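Local coordinates for IroE protein (Escherichia coli, PDB 2GZS) that hydrolyses the trilactone siderophore enterobactin and its glucosylated salmochelin forms, usually cutting the ring once to leave linear trimers, at residues R90-P96 with H148-F154; A98-T103 with G176-A181; L156-S161 with L182-V186; P44-L49 with R142-G147. All blocks are in the same frame, centred on the assembly; numbering follows the deposited sequence.

Contact 1: R90-P96 with H148-F154. With DFP (diisopropyl phosphonate), chain B.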
# COMPACT_ATOMS: atom_id res chain seq x y z
N ARG A 90 -5.20 12.37 3.91
CA ARG A 90 -5.31 10.94 3.77
C ARG A 90 -6.71 10.39 4.09
O ARG A 90 -7.16 9.41 3.53
CB ARG A 90 -4.22 10.28 4.64
CG ARG A 90 -4.56 10.27 6.12
CD ARG A 90 -3.32 9.89 6.94
NE ARG A 90 -3.13 8.45 6.87
CZ ARG A 90 -3.73 7.46 7.48
NH1 ARG A 90 -4.72 7.88 8.33
NH2 ARG A 90 -3.45 6.19 7.32
N ALA A 91 -7.38 11.10 5.04
CA ALA A 91 -8.76 10.66 5.35
C ALA A 91 -9.68 10.80 4.11
O ALA A 91 -10.55 9.98 4.05
CB ALA A 91 -9.35 11.53 6.44
N TYR A 92 -9.35 11.78 3.29
CA TYR A 92 -10.12 11.92 2.03
C TYR A 92 -9.67 10.92 0.97
O TYR A 92 -10.43 10.16 0.41
CB TYR A 92 -9.99 13.35 1.50
CG TYR A 92 -10.96 13.52 0.33
CD1 TYR A 92 -12.34 13.49 0.47
CD2 TYR A 92 -10.48 13.71 -0.95
CE1 TYR A 92 -13.20 13.65 -0.66
CE2 TYR A 92 -11.26 13.86 -2.07
CZ TYR A 92 -12.62 13.82 -1.89
OH TYR A 92 -13.43 13.98 -3.01
N ASP A 93 -8.32 10.98 0.73
CA ASP A 93 -7.84 10.18 -0.42
C ASP A 93 -7.96 8.71 -0.30
O ASP A 93 -8.06 7.96 -1.28
CB ASP A 93 -6.34 10.49 -0.62
CG ASP A 93 -6.02 11.83 -1.23
OD1 ASP A 93 -6.92 12.39 -1.91
OD2 ASP A 93 -4.91 12.35 -1.04
N TYR A 94 -7.91 8.18 0.99
CA TYR A 94 -7.81 6.74 1.16
C TYR A 94 -9.12 6.04 1.40
O TYR A 94 -9.19 4.78 1.42
CB TYR A 94 -6.86 6.39 2.33
CG TYR A 94 -5.42 6.87 2.16
CD1 TYR A 94 -4.93 7.46 1.00
CD2 TYR A 94 -4.55 6.69 3.24
CE1 TYR A 94 -3.59 7.87 0.90
CE2 TYR A 94 -3.23 7.10 3.16
CZ TYR A 94 -2.77 7.69 1.99
OH TYR A 94 -1.44 8.11 1.91
N THR A 95 -10.18 6.85 1.55
CA THR A 95 -11.42 6.21 1.96
C THR A 95 -12.48 6.11 0.86
O THR A 95 -12.66 7.04 0.07
CB THR A 95 -12.08 6.99 3.13
OG1 THR A 95 -12.20 8.37 2.73
CG2 THR A 95 -11.30 6.85 4.42
N PRO A 96 -13.23 5.01 0.80
CA PRO A 96 -14.34 4.85 -0.15
C PRO A 96 -15.59 5.49 0.48
O PRO A 96 -15.59 5.82 1.70
CB PRO A 96 -14.53 3.32 -0.23
CG PRO A 96 -14.21 2.91 1.17
CD PRO A 96 -13.07 3.80 1.65
N HIS A 148 -1.78 1.23 5.43
CA HIS A 148 -2.18 0.87 6.80
C HIS A 148 -3.34 1.76 7.27
O HIS A 148 -3.33 2.94 7.05
CB HIS A 148 -0.95 1.09 7.72
CG HIS A 148 -1.20 0.88 9.20
ND1 HIS A 148 -1.52 1.94 10.02
CD2 HIS A 148 -1.18 -0.24 9.94
CE1 HIS A 148 -1.67 1.44 11.24
NE2 HIS A 148 -1.49 0.14 11.27
N SER A 149 -4.24 1.05 7.97
CA SER A 149 -5.37 1.78 8.64
C SER A 149 -6.27 2.37 7.55
O SER A 149 -6.75 1.54 6.77
CB SER A 149 -4.81 2.75 9.68
OG SER A 149 -5.99 3.20 10.49
N TYR A 150 -6.47 3.69 7.44
CA TYR A 150 -7.19 4.13 6.24
C TYR A 150 -6.48 3.66 4.97
O TYR A 150 -7.14 3.35 3.98
CB TYR A 150 -7.31 5.65 6.22
CG TYR A 150 -8.39 6.32 7.09
CD1 TYR A 150 -9.57 5.61 7.32
CD2 TYR A 150 -8.18 7.57 7.59
CE1 TYR A 150 -10.53 6.24 8.11
CE2 TYR A 150 -9.15 8.21 8.37
CZ TYR A 150 -10.29 7.49 8.59
OH TYR A 150 -11.30 8.08 9.34
N GLY A 151 -5.15 3.59 5.01
CA GLY A 151 -4.42 3.08 3.83
C GLY A 151 -4.80 1.64 3.57
O GLY A 151 -4.86 1.20 2.42
N GLY A 152 -5.12 0.84 4.61
CA GLY A 152 -5.53 -0.55 4.39
C GLY A 152 -6.90 -0.64 3.72
O GLY A 152 -7.15 -1.54 2.90
N LEU A 153 -7.79 0.32 4.07
CA LEU A 153 -9.07 0.38 3.35
C LEU A 153 -8.87 0.70 1.85
O LEU A 153 -9.53 0.07 1.00
CB LEU A 153 -10.01 1.49 3.90
CG LEU A 153 -10.30 1.27 5.40
CD1 LEU A 153 -11.20 2.42 5.89
CD2 LEU A 153 -10.96 -0.09 5.62
N PHE A 154 -7.96 1.63 1.62
CA PHE A 154 -7.67 2.00 0.22
C PHE A 154 -7.19 0.78 -0.55
O PHE A 154 -7.56 0.57 -1.71
CB PHE A 154 -6.59 3.10 0.15
CG PHE A 154 -6.34 3.48 -1.30
CD1 PHE A 154 -7.23 4.28 -2.00
CD2 PHE A 154 -5.20 3.00 -1.95
CE1 PHE A 154 -7.01 4.56 -3.35
CE2 PHE A 154 -4.95 3.26 -3.31
CZ PHE A 154 -5.86 4.07 -3.97
C1 DFP B . -4.81 4.35 13.19
C2 DFP B . -5.30 5.42 14.17
C3 DFP B . -3.36 3.96 13.41
C1' DFP B . -8.62 5.16 10.89
C2' DFP B . -9.22 3.84 10.49
C3' DFP B . -9.53 5.77 12.01
P DFP B . -6.00 4.72 10.80
O1P DFP B . -4.91 4.99 11.88
O2P DFP B . -7.38 4.94 11.52
O3P DFP B . -5.84 5.59 9.56

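Contact 2: A98-T103 with G176-A181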
# COMPACT_ATOMS: atom_id res chain seq x y z
N ALA A 98 -18.40 4.29 1.74
CA ALA A 98 -18.92 3.49 2.83
C ALA A 98 -18.34 3.92 4.17
O ALA A 98 -19.00 3.82 5.21
CB ALA A 98 -18.59 2.03 2.55
N GLU A 99 -17.10 4.45 4.17
CA GLU A 99 -16.52 4.81 5.46
C GLU A 99 -17.36 5.84 6.21
O GLU A 99 -17.22 5.90 7.44
CB GLU A 99 -15.08 5.31 5.24
CG GLU A 99 -14.27 5.64 6.49
CD GLU A 99 -14.00 4.45 7.38
OE1 GLU A 99 -14.24 3.27 7.03
OE2 GLU A 99 -13.56 4.59 8.56
N SER A 100 -18.21 6.67 5.62
CA SER A 100 -18.99 7.68 6.33
C SER A 100 -20.47 7.32 6.47
O SER A 100 -21.33 8.17 6.72
CB SER A 100 -18.91 9.04 5.63
OG SER A 100 -19.57 8.98 4.37
N ARG A 101 -20.79 6.06 6.28
CA ARG A 101 -22.20 5.64 6.43
C ARG A 101 -22.68 5.78 7.87
O ARG A 101 -21.96 5.32 8.77
CB ARG A 101 -22.32 4.21 5.93
CG ARG A 101 -21.75 4.11 4.50
CD ARG A 101 -22.83 3.78 3.48
NE ARG A 101 -22.96 4.80 2.45
CZ ARG A 101 -23.07 6.12 2.58
NH1 ARG A 101 -23.08 6.70 3.77
NH2 ARG A 101 -23.18 6.88 1.50
N LYS A 102 -23.85 6.41 8.07
CA LYS A 102 -24.46 6.48 9.39
C LYS A 102 -23.55 7.07 10.47
O LYS A 102 -23.40 6.47 11.54
CB LYS A 102 -24.91 5.08 9.82
CG LYS A 102 -25.58 4.32 8.68
CD LYS A 102 -26.98 3.87 9.07
CE LYS A 102 -27.90 3.83 7.85
NZ LYS A 102 -29.19 3.14 8.14
N THR A 103 -22.94 8.20 10.18
CA THR A 103 -22.06 8.86 11.14
C THR A 103 -21.94 10.33 10.88
O THR A 103 -22.14 10.84 9.77
CB THR A 103 -20.64 8.27 11.03
OG1 THR A 103 -19.82 8.79 12.07
CG2 THR A 103 -20.00 8.73 9.71
N GLY A 176 -10.95 0.55 10.52
CA GLY A 176 -11.87 1.48 9.78
C GLY A 176 -13.34 1.18 10.01
O GLY A 176 -13.80 0.07 10.24
N ARG A 177 -14.14 2.30 10.03
CA ARG A 177 -15.58 2.06 10.21
C ARG A 177 -16.21 1.21 9.11
O ARG A 177 -17.15 0.44 9.31
CB ARG A 177 -16.28 3.42 10.17
CG ARG A 177 -15.94 4.38 11.28
CD ARG A 177 -16.88 5.60 11.08
NE ARG A 177 -18.24 5.18 11.45
CZ ARG A 177 -19.29 4.95 10.67
NH1 ARG A 177 -19.30 5.06 9.33
NH2 ARG A 177 -20.41 4.58 11.29
N GLY A 178 -15.69 1.36 7.89
CA GLY A 178 -16.38 0.60 6.83
C GLY A 178 -15.63 -0.66 6.45
O GLY A 178 -15.70 -1.19 5.33
N TYR A 179 -14.85 -1.20 7.40
CA TYR A 179 -14.15 -2.48 7.20
C TYR A 179 -15.09 -3.59 6.78
O TYR A 179 -14.88 -4.29 5.81
CB TYR A 179 -13.45 -2.88 8.50
CG TYR A 179 -12.91 -4.25 8.74
CD1 TYR A 179 -11.90 -4.69 7.89
CD2 TYR A 179 -13.33 -5.12 9.76
CE1 TYR A 179 -11.34 -5.95 8.05
CE2 TYR A 179 -12.77 -6.38 9.93
CZ TYR A 179 -11.77 -6.79 9.06
OH TYR A 179 -11.15 -8.01 9.15
N ASP A 180 -16.17 -3.82 7.54
CA ASP A 180 -17.07 -4.91 7.23
C ASP A 180 -17.75 -4.67 5.89
O ASP A 180 -17.96 -5.70 5.21
CB ASP A 180 -18.14 -5.12 8.31
CG ASP A 180 -17.53 -5.63 9.63
OD1 ASP A 180 -17.34 -6.85 9.72
OD2 ASP A 180 -17.27 -4.83 10.55
N ALA A 181 -18.07 -3.40 5.61
CA ALA A 181 -18.73 -3.18 4.29
C ALA A 181 -17.81 -3.54 3.13
O ALA A 181 -18.16 -4.10 2.08
CB ALA A 181 -19.15 -1.74 4.10

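Contact 3: L156-S161 with L182-V186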
# COMPACT_ATOMS: atom_id res chain seq x y z
N LEU A 156 -7.91 -2.45 -0.03
CA LEU A 156 -9.08 -3.32 -0.33
C LEU A 156 -9.93 -2.73 -1.46
O LEU A 156 -10.33 -3.47 -2.38
CB LEU A 156 -9.95 -3.51 0.91
CG LEU A 156 -9.33 -4.30 2.06
CD1 LEU A 156 -10.28 -4.35 3.27
CD2 LEU A 156 -8.93 -5.70 1.62
N ASP A 157 -10.18 -1.45 -1.40
CA ASP A 157 -10.94 -0.72 -2.41
C ASP A 157 -10.28 -0.91 -3.79
O ASP A 157 -10.97 -1.10 -4.82
CB ASP A 157 -11.11 0.74 -2.00
CG ASP A 157 -12.02 1.54 -2.92
OD1 ASP A 157 -13.22 1.12 -3.03
OD2 ASP A 157 -11.65 2.56 -3.55
N SER A 158 -8.95 -0.88 -3.78
CA SER A 158 -8.20 -0.99 -5.04
C SER A 158 -8.17 -2.45 -5.49
O SER A 158 -8.27 -2.72 -6.71
CB SER A 158 -6.75 -0.53 -4.77
OG SER A 158 -6.74 0.84 -4.44
N TRP A 159 -8.05 -3.42 -4.57
CA TRP A 159 -8.12 -4.83 -4.99
C TRP A 159 -9.45 -5.09 -5.69
O TRP A 159 -9.60 -5.84 -6.66
CB TRP A 159 -8.03 -5.72 -3.71
CG TRP A 159 -8.06 -7.20 -4.05
CD1 TRP A 159 -6.99 -8.00 -4.42
CD2 TRP A 159 -9.19 -8.06 -4.05
NE1 TRP A 159 -7.43 -9.28 -4.64
CE2 TRP A 159 -8.80 -9.35 -4.41
CE3 TRP A 159 -10.54 -7.83 -3.76
CZ2 TRP A 159 -9.67 -10.43 -4.51
CZ3 TRP A 159 -11.42 -8.90 -3.85
CH2 TRP A 159 -11.01 -10.16 -4.21
N LEU A 160 -10.53 -4.43 -5.25
CA LEU A 160 -11.87 -4.59 -5.89
C LEU A 160 -11.91 -3.94 -7.25
O LEU A 160 -12.64 -4.44 -8.12
CB LEU A 160 -12.97 -3.94 -5.02
CG LEU A 160 -13.35 -4.77 -3.80
CD1 LEU A 160 -14.15 -3.90 -2.81
CD2 LEU A 160 -14.14 -6.01 -4.26
N SER A 161 -11.21 -2.84 -7.46
CA SER A 161 -11.48 -2.05 -8.68
C SER A 161 -10.32 -2.00 -9.65
O SER A 161 -10.50 -1.67 -10.85
CB SER A 161 -11.88 -0.64 -8.24
OG SER A 161 -12.84 -0.62 -7.17
N LEU A 182 -16.52 -3.20 3.30
CA LEU A 182 -15.51 -3.58 2.31
C LEU A 182 -15.27 -5.06 2.28
O LEU A 182 -15.16 -5.63 1.16
CB LEU A 182 -14.15 -2.91 2.66
CG LEU A 182 -13.36 -2.03 1.74
CD1 LEU A 182 -14.13 -1.54 0.53
CD2 LEU A 182 -12.79 -0.84 2.53
N LEU A 183 -15.18 -5.73 3.42
CA LEU A 183 -15.07 -7.20 3.33
C LEU A 183 -16.23 -7.90 2.63
O LEU A 183 -16.08 -8.91 1.95
CB LEU A 183 -15.00 -7.85 4.73
CG LEU A 183 -13.60 -7.87 5.33
CD1 LEU A 183 -13.60 -8.60 6.67
CD2 LEU A 183 -12.60 -8.46 4.35
N SER A 184 -17.42 -7.37 2.84
CA SER A 184 -18.65 -7.82 2.21
C SER A 184 -18.52 -7.70 0.69
O SER A 184 -18.89 -8.60 -0.07
CB SER A 184 -19.82 -6.98 2.73
OG SER A 184 -21.02 -7.60 2.25
N ARG A 185 -17.92 -6.58 0.24
CA ARG A 185 -17.71 -6.51 -1.23
C ARG A 185 -16.61 -7.45 -1.69
O ARG A 185 -16.70 -8.07 -2.78
CB ARG A 185 -17.32 -5.10 -1.62
CG ARG A 185 -18.36 -4.02 -1.37
CD ARG A 185 -17.82 -2.58 -1.41
NE ARG A 185 -17.18 -2.17 -2.64
CZ ARG A 185 -16.27 -1.30 -3.02
NH1 ARG A 185 -15.64 -0.47 -2.19
NH2 ARG A 185 -15.92 -1.23 -4.32
N VAL A 186 -15.56 -7.58 -0.88
CA VAL A 186 -14.44 -8.46 -1.26
C VAL A 186 -14.89 -9.88 -1.45
O VAL A 186 -14.57 -10.61 -2.38
CB VAL A 186 -13.31 -8.40 -0.18
CG1 VAL A 186 -12.40 -9.60 -0.36
CG2 VAL A 186 -12.59 -7.06 -0.25

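Contact 4: P44-L49 with R142-G147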
# COMPACT_ATOMS: atom_id res chain seq x y z
N PRO A 44 10.81 -5.82 -8.97
CA PRO A 44 9.44 -5.71 -8.38
C PRO A 44 9.30 -4.27 -7.93
O PRO A 44 10.28 -3.57 -7.72
CB PRO A 44 9.52 -6.60 -7.17
CG PRO A 44 10.75 -7.43 -7.29
CD PRO A 44 11.66 -6.64 -8.16
N ILE A 45 8.02 -3.82 -7.70
CA ILE A 45 7.90 -2.44 -7.26
C ILE A 45 6.73 -2.35 -6.26
O ILE A 45 5.71 -2.99 -6.55
CB ILE A 45 7.68 -1.47 -8.46
CG1 ILE A 45 7.65 0.00 -8.04
CG2 ILE A 45 6.45 -1.86 -9.30
CD1 ILE A 45 7.68 0.99 -9.24
N LEU A 46 6.95 -1.61 -5.17
CA LEU A 46 5.88 -1.56 -4.16
C LEU A 46 5.54 -0.08 -3.95
O LEU A 46 6.43 0.69 -3.59
CB LEU A 46 6.37 -2.23 -2.89
CG LEU A 46 5.26 -2.33 -1.80
CD1 LEU A 46 4.02 -3.09 -2.20
CD2 LEU A 46 5.88 -2.95 -0.55
N TYR A 47 4.28 0.28 -4.19
CA TYR A 47 3.72 1.59 -3.97
C TYR A 47 3.16 1.66 -2.54
O TYR A 47 2.42 0.69 -2.21
CB TYR A 47 2.61 1.87 -4.99
CG TYR A 47 3.16 2.15 -6.40
CD1 TYR A 47 3.29 3.47 -6.83
CD2 TYR A 47 3.54 1.08 -7.18
CE1 TYR A 47 3.80 3.77 -8.11
CE2 TYR A 47 4.04 1.39 -8.45
CZ TYR A 47 4.15 2.69 -8.87
OH TYR A 47 4.67 2.94 -10.15
N MSE A 48 3.54 2.64 -1.77
CA MSE A 48 3.25 2.65 -0.34
C MSE A 48 2.61 3.97 0.06
O MSE A 48 3.13 5.04 -0.18
CB MSE A 48 4.59 2.48 0.43
CG MSE A 48 5.23 1.13 -0.05
SE MSE A 48 6.76 0.61 1.05
CE MSE A 48 7.07 2.47 0.77
N LEU A 49 1.41 3.82 0.69
CA LEU A 49 0.77 5.05 1.17
C LEU A 49 1.42 5.60 2.45
O LEU A 49 2.33 4.99 3.03
CB LEU A 49 -0.71 4.75 1.43
CG LEU A 49 -1.50 4.18 0.24
CD1 LEU A 49 -3.02 4.26 0.55
CD2 LEU A 49 -1.20 4.64 -1.13
N ARG A 142 4.89 -7.96 -10.79
CA ARG A 142 5.36 -7.87 -9.43
C ARG A 142 5.13 -6.44 -8.94
O ARG A 142 5.93 -5.95 -8.16
CB ARG A 142 6.85 -8.21 -9.31
CG ARG A 142 7.18 -9.67 -9.69
CD ARG A 142 7.08 -10.56 -8.47
NE ARG A 142 8.26 -10.74 -7.67
CZ ARG A 142 9.55 -10.93 -7.87
NH1 ARG A 142 10.09 -11.00 -9.09
NH2 ARG A 142 10.37 -11.05 -6.82
N ARG A 143 4.08 -5.80 -9.41
CA ARG A 143 3.69 -4.47 -8.91
C ARG A 143 2.75 -4.61 -7.72
O ARG A 143 1.72 -5.27 -7.85
CB ARG A 143 3.02 -3.69 -10.04
CG ARG A 143 2.74 -2.24 -9.63
CD ARG A 143 2.10 -1.55 -10.79
NE ARG A 143 2.93 -1.14 -11.95
CZ ARG A 143 2.53 -1.38 -13.21
NH1 ARG A 143 1.38 -1.97 -13.56
NH2 ARG A 143 3.26 -1.01 -14.24
N GLY A 144 3.15 -4.01 -6.60
CA GLY A 144 2.30 -4.17 -5.38
C GLY A 144 1.97 -2.80 -4.82
O GLY A 144 2.47 -1.75 -5.14
N LEU A 145 0.93 -2.85 -3.93
CA LEU A 145 0.36 -1.67 -3.25
C LEU A 145 0.25 -1.99 -1.76
O LEU A 145 -0.28 -3.07 -1.46
CB LEU A 145 -1.02 -1.38 -3.88
CG LEU A 145 -1.75 -0.17 -3.16
CD1 LEU A 145 -1.05 1.14 -3.47
CD2 LEU A 145 -3.17 -0.16 -3.70
N TRP A 146 0.66 -1.11 -0.89
CA TRP A 146 0.54 -1.29 0.57
C TRP A 146 -0.03 -0.03 1.18
O TRP A 146 0.29 1.10 0.83
CB TRP A 146 1.99 -1.53 1.17
CG TRP A 146 1.97 -1.54 2.70
CD1 TRP A 146 1.78 -2.65 3.51
CD2 TRP A 146 2.15 -0.40 3.56
NE1 TRP A 146 1.82 -2.20 4.81
CE2 TRP A 146 2.05 -0.88 4.91
CE3 TRP A 146 2.37 0.98 3.33
CZ2 TRP A 146 2.17 0.00 6.01
CZ3 TRP A 146 2.50 1.85 4.45
CH2 TRP A 146 2.40 1.32 5.74
N GLY A 147 -0.84 -0.29 2.26
CA GLY A 147 -1.30 0.81 3.11
C GLY A 147 -1.80 0.28 4.46
O GLY A 147 -2.14 -0.89 4.53

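Contact 1: R90-P96 with H148-F154
Tyr150 packs against Thr95 and Ala91, and through them the end of helix 87-93 and the turn after it meet the nucleophile elbow of this alpha/beta hydrolase, where Ser149 sits between strand 143-148 and helix 150-161. One face of the Tyr150 ring receives the methyl CG2 of Thr95 in a CH-pi contact, 3.9 Å from the ring centroid; the opposite face carries C1' of the bound diisopropyl phosphonate over its centre. Ala91 CB meets Tyr150 CE2 at 3.8 Å. The inhibitor is covalently joined to the active-site Ser149, whose OG lies 1.6 Å from P. Its phosphoryl O3P is gripped by Tyr150 N, at 2.9 Å and nearly straight (171°), and by Arg90 NH1 at 2.8 Å, with a weak third bond from Arg90 NH2, an arrangement resembling an oxyanion hole. The Arg90 chain folds at chi3 (-78°), which brings its guanidinium edge round to this oxygen, while NE is held by a salt bridge to Asp50. A glycine in place of Tyr150 would keep the backbone N-H but would probably leave the Thr95 methyl and the isopropyl group without the ring that separates them. Tyr94 supplies the other large surface: its CB rests 3.5 Å from Tyr150 O and its CD2 lies beside Gly151 N, while its hydroxyl is hydrogen-bonded to Asp50 N. Phe154, one turn farther along, brings CB to Tyr94 O. Behind this layer, Phe120 of helix 117-132 meets the rings of both Tyr94 and Phe154, and Tyr79 of strand 73-79 borders Arg90 and Tyr94.

Contact 2: A98-T103 with G176-A181
Arg177 and Glu99 exchange bonds across the surface of the alpha/beta hydrolase fold, joining the long loop after helix 87-93 to the type I beta turn, Gly176 to Tyr179, that leads into helix 179-187. The hydrogen bonds come in two groups. In the first, the Glu99 carboxylate takes two successive backbone N-H groups of the turn: OE2 accepts from Arg177 N on its syn side at 2.8 Å, and OE1 accepts from Gly178 N, which approaches from above the carboxylate plane. The Glu99 chain reaches them by extending from the backbone with chi1 at -176° and then bending at chi2.

In the second group the direction of reach reverses, and the Arg177 guanidinium donates to carbonyls of the loop. NH1 donates to Glu99 O at 2.9 Å, in the guanidinium plane, and also to Arg101 O at 2.7 Å; NH2 adds a weak bond to Arg101 O. The bend at chi3 of Arg177 turns this end toward both oxygens.

Apolar contact is slighter. Ala98 CB touches Ala181 CB at 4.1 Å, on the first turn of the helix. Inward, the Glu99 side chain also borders Tyr150 and Leu153 of helix 150-161, and Gly176 touches the bound phosphonate, so the polar network lies beside the ligand pocket. Over the centre of the Arg177 guanidinium, on one face, sits Thr103 CB, 3.6 Å from CZ.

Contact 3: L156-S161 with L182-V186
The guanidinium of Arg185 is covered on one face by Leu160, whose CD1 methyl sits over its centre, 3.4 Å from CZ. At its edge, close to the plane, is Asp157 OD1. NH1 donates to that oxygen at 3.0 Å in a nearly straight bond (165°), the hydrogen bond of a salt bridge, and the two flat groups are turned 62° against each other. A bend at chi3 swings the end of Arg185 across the Leu160 methyl and on to the acid. The other carboxylate oxygen, OD2, is taken by Arg121 and Ser117, so Asp157 probably balances two arginines at once. An alanine in place of Asp157 would probably leave Arg185 and Arg121 each without their shared acid, and is likely to set the Arg185 guanidinium freer to turn over Leu160. The second flat group, the Trp159 indole, meets Val186 through its six-membered ring: CZ3 touches CG1 at 3.7 Å, the two side chains crossing at about a right angle. Between these ends runs an aliphatic seam. Leu156 CB packs on Leu182 CG at 3.8 Å, and Leu160 CD1 reaches Leu182 CD1 at 4.1 Å. The axes of the two short helical segments run nearly parallel, 25° apart, and approach to 10.0 Å. This is the pairing of successive helices of the alpha/beta hydrolase core, separated in sequence by strand 167-171, on which Leu156 also rests through Ser170. Helix 219-232 adjoins the Trp159-Val186 end, its Leu230 touching both, while helix 117-132 borders Asp157.

Contact 4: P44-L49 with R142-G147
Ile45 and Arg143 stand side by side on neighbouring parallel strands at the middle of the alpha/beta hydrolase sheet, their side chains pointing the same way. Ile45 CG2 lies 3.7 Å from Arg143 CG, and the same methylene meets Tyr47 CE2. The Tyr47 ring and the Arg143 guanidinium cross obliquely with planes 67° apart; both polar ends converge on Glu133, which salt-bridges the arginine and takes a hydrogen bond from the tyrosine hydroxyl. Leu145 continues this face, its CD1 set 4.0 Å from Tyr47 CB.

On the other face, toward helix 247-262, stand Leu46, Met48 (a selenomethionine) and Trp146. Leu46 CG lies anti to its own N (chi1 -175°), and from there CD1 folds down over the neighbouring strand to 3.3 Å from Gly144 C; a side chain at this glycine would meet that methyl tightly. Trp146 sets CE3 against Met48 CB at 3.9 Å, and Phe251 meets the indole edge to face. At the strand entry, Pro44 CG rests over the centre of one face of the Arg142 guanidinium.

The backbone ladder beneath is the regular parallel kind, each strand alternately giving and accepting, from Ile45 N to Arg142 O through to Leu49 N to Trp146 O. Its straightest rung is Tyr47 N to Gly144 O, 2.9 Å long with 177° at the hydrogen.

In the fold
Contacts 4 and 1 lead from the sheet to the ligand pocket, with contacts 2 and 3 beside them. Contact 4 pairs the strand that delivers Ser149 with its neighbour, and contact 1 begins where that strand turns into helix 150-161; Leu49 CD1 packs 3.6 Å from Phe154 CD2 between them. Contact 3 continues along the same helix, about 12 Å from contact 1 between centres, with Leu153 CD2 3.7 Å from Leu182 CD2. Contact 2 flanks the pocket, Tyr150 CE1 lying 3.5 Å from Glu99 OE2, and shares helix 179-187 with contact 3. His148 of contact 1 approaches the active-site His247 to about 5 Å between side chains, whereas contacts 2 and 4 are about 25 Å apart between centres.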